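Local coordinates for uncharacterized protein (Kribbella flavida, PDB 4GB5), which is of unknown function but carries a SnoaL-like domain of the NTF2 clan, a fold whose relatives include polyketide cyclases and other small enzymes, at residues T92-V97 / V118-N123. Sequence-based numbering, arbitrary orientation.
Sequences TIHAHV and VGFYDN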
loop_
_atom_site.group_PDB
_atom_site.type_symbol
_atom_site.label_atom_id
_atom_site.label_comp_id
_atom_site.label_asym_id
_atom_site.label_seq_id
_atom_site.Cartn_x
_atom_site.Cartn_y
_atom_site.Cartn_z
ATOM N N THR A 92 13.808 11.032 -10.072
ATOM C CA THR A 92 12.414 10.895 -10.466
ATOM C C THR A 92 11.791 9.732 -9.737
ATOM O O THR A 92 12.469 8.743 -9.451
ATOM C CB THR A 92 12.251 10.659 -11.968
ATOM O OG1 THR A 92 12.947 9.466 -12.348
ATOM C CG2 THR A 92 12.844 11.812 -12.738
ATOM N N ILE A 93 10.519 9.856 -9.407
ATOM C CA ILE A 93 9.818 8.769 -8.780
ATOM C C ILE A 93 8.470 8.606 -9.430
ATOM O O ILE A 93 7.675 9.535 -9.462
ATOM C CB ILE A 93 9.561 9.027 -7.317
ATOM C CG1 ILE A 93 10.819 9.487 -6.582
ATOM C CG2 ILE A 93 8.965 7.787 -6.684
ATOM C CD1 ILE A 93 11.071 10.942 -6.541
ATOM N N HIS A 94 8.194 7.389 -9.850
ATOM C CA HIS A 94 6.866 6.982 -10.274
ATOM C C HIS A 94 6.289 6.108 -9.189
ATOM O O HIS A 94 6.976 5.190 -8.701
ATOM C CB HIS A 94 6.938 6.224 -11.589
ATOM C CG HIS A 94 5.682 5.521 -11.961
ATOM N ND1 HIS A 94 4.693 6.144 -12.698
ATOM C CD2 HIS A 94 5.268 4.254 -11.758
ATOM C CE1 HIS A 94 3.703 5.282 -12.906
ATOM N NE2 HIS A 94 4.010 4.143 -12.310
ATOM N N ALA A 95 5.051 6.338 -8.813
ATOM C CA ALA A 95 4.438 5.498 -7.779
ATOM C C ALA A 95 2.959 5.339 -8.013
ATOM O O ALA A 95 2.336 6.177 -8.670
ATOM C CB ALA A 95 4.713 6.045 -6.347
ATOM N N HIS A 96 2.394 4.301 -7.415
ATOM C CA HIS A 96 0.941 4.162 -7.327
ATOM C C HIS A 96 0.396 4.937 -6.129
ATOM O O HIS A 96 1.036 5.010 -5.066
ATOM C CB HIS A 96 0.587 2.698 -7.090
ATOM C CG HIS A 96 0.494 1.857 -8.316
ATOM N ND1 HIS A 96 1.534 1.691 -9.216
ATOM C CD2 HIS A 96 -0.544 1.129 -8.804
ATOM C CE1 HIS A 96 1.128 0.919 -10.211
ATOM N NE2 HIS A 96 -0.128 0.564 -9.985
ATOM N N VAL A 97 -0.800 5.488 -6.298
ATOM C CA VAL A 97 -1.544 6.088 -5.207
ATOM C C VAL A 97 -2.995 5.721 -5.236
ATOM O O VAL A 97 -3.643 5.745 -6.275
ATOM C CB VAL A 97 -1.360 7.645 -5.174
ATOM C CG1 VAL A 97 -1.738 8.307 -6.434
ATOM C CG2 VAL A 97 -2.151 8.265 -3.987
ATOM N N VAL A 118 -7.646 6.919 -7.767
ATOM C CA VAL A 118 -6.535 5.990 -7.955
ATOM C C VAL A 118 -5.732 6.447 -9.153
ATOM O O VAL A 118 -6.282 7.023 -10.092
ATOM C CB VAL A 118 -6.968 4.518 -8.117
ATOM C CG1 VAL A 118 -7.431 3.918 -6.752
ATOM C CG2 VAL A 118 -7.993 4.383 -9.145
ATOM N N GLY A 119 -4.443 6.144 -9.152
ATOM C CA GLY A 119 -3.600 6.516 -10.271
ATOM C C GLY A 119 -2.167 6.561 -9.807
ATOM O O GLY A 119 -1.722 5.689 -9.052
ATOM N N PHE A 120 -1.440 7.548 -10.321
ATOM C CA PHE A 120 0.019 7.546 -10.212
ATOM C C PHE A 120 0.563 8.914 -9.880
ATOM O O PHE A 120 0.029 9.929 -10.297
ATOM C CB PHE A 120 0.620 7.111 -11.537
ATOM C CG PHE A 120 -0.039 5.925 -12.129
ATOM C CD1 PHE A 120 -1.100 6.059 -13.011
ATOM C CD2 PHE A 120 0.372 4.669 -11.743
ATOM C CE1 PHE A 120 -1.757 4.958 -13.518
ATOM C CE2 PHE A 120 -0.283 3.547 -12.240
ATOM C CZ PHE A 120 -1.353 3.695 -13.135
ATOM N N TYR A 121 1.658 8.919 -9.129
ATOM C CA TYR A 121 2.511 10.082 -9.016
ATOM C C TYR A 121 3.664 9.896 -9.969
ATOM O O TYR A 121 4.213 8.790 -10.086
ATOM C CB TYR A 121 3.073 10.262 -7.594
ATOM C CG TYR A 121 2.023 10.680 -6.602
ATOM C CD1 TYR A 121 1.310 11.866 -6.759
ATOM C CD2 TYR A 121 1.746 9.901 -5.490
ATOM C CE1 TYR A 121 0.338 12.232 -5.845
ATOM C CE2 TYR A 121 0.810 10.279 -4.588
ATOM C CZ TYR A 121 0.087 11.396 -4.766
ATOM O OH TYR A 121 -0.885 11.764 -3.828
ATOM N N ASP A 122 4.048 11.002 -10.631
ATOM C CA ASP A 122 5.266 11.065 -11.406
ATOM C C ASP A 122 5.968 12.349 -10.989
ATOM O O ASP A 122 5.660 13.442 -11.446
ATOM C CB ASP A 122 5.016 10.982 -12.891
ATOM C CG ASP A 122 4.488 9.634 -13.299
ATOM O OD1 ASP A 122 5.315 8.693 -13.425
ATOM O OD2 ASP A 122 3.257 9.503 -13.439
ATOM N N ASN A 123 6.822 12.189 -9.979
ATOM C CA ASN A 123 7.346 13.284 -9.195
ATOM C C ASN A 123 8.841 13.452 -9.394
ATOM O O ASN A 123 9.495 12.570 -9.948
ATOM C CB ASN A 123 7.090 12.997 -7.714
ATOM C CG ASN A 123 5.648 13.141 -7.328
ATOM O OD1 ASN A 123 4.777 13.347 -8.178
ATOM N ND2 ASN A 123 5.356 12.989 -6.013
#
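His-94 ND1 donates to Asp-122 OD1 at 2.7 Å, the shortest polar bond between the two strands. OD1 of Asp-122 sits almost exactly in the imidazole plane and is met on its syn side, though the carboxylate plane is turned against that of the ring. With CG anti to the backbone N (chi1 168°), the His-94 ring lies alongside both Asp-122 and Phe-120. ND1 faces the carboxylate, and CE1 comes nearest the phenyl ring, 3.6 Å from Phe-120 CD2. The ring planes of His-94 and Phe-120 are 20° apart but displaced, with centroids 5.4 Å from each other and little stacking. The Phe-120 ring then turns its edge to His-96, placing CE2 over one imidazole face in a T-shaped pair with planes at 81°. Two aspartates of the second subunit bond to the histidines, Asp-22 OD1 to NE2 of His-94 and Asp-25 OD2 to NE2 of His-96, so this aromatic cluster lies at a subunit interface. The two carboxylates on His-94 probably favour a protonated imidazole.

The other face of the sheet packs inside the subunit. Val-97 stands across Tyr-121, with CG1 over the phenol ring, 4.0 Å from its centroid, in a CH-pi contact. From helix 6-25, the ring of Tyr-20 meets Tyr-121 edge-to-face, and Phe-17 packs on Ile-93 and Asn-123.

Six backbone bonds join the strands, from Ile-93 N to Asn-123 O at 3.0 Å through to Gly-119 N to Val-97 O, also 3.0 Å. Ile-93/Asn-123, Ala-95/Tyr-121 and Val-97/Gly-119 are the hydrogen-bonded pairs. They join two neighbouring antiparallel strands of the curved sheet of the NTF2-like alpha+beta fold, with helix 6-25 against one face and a partner subunit against the other.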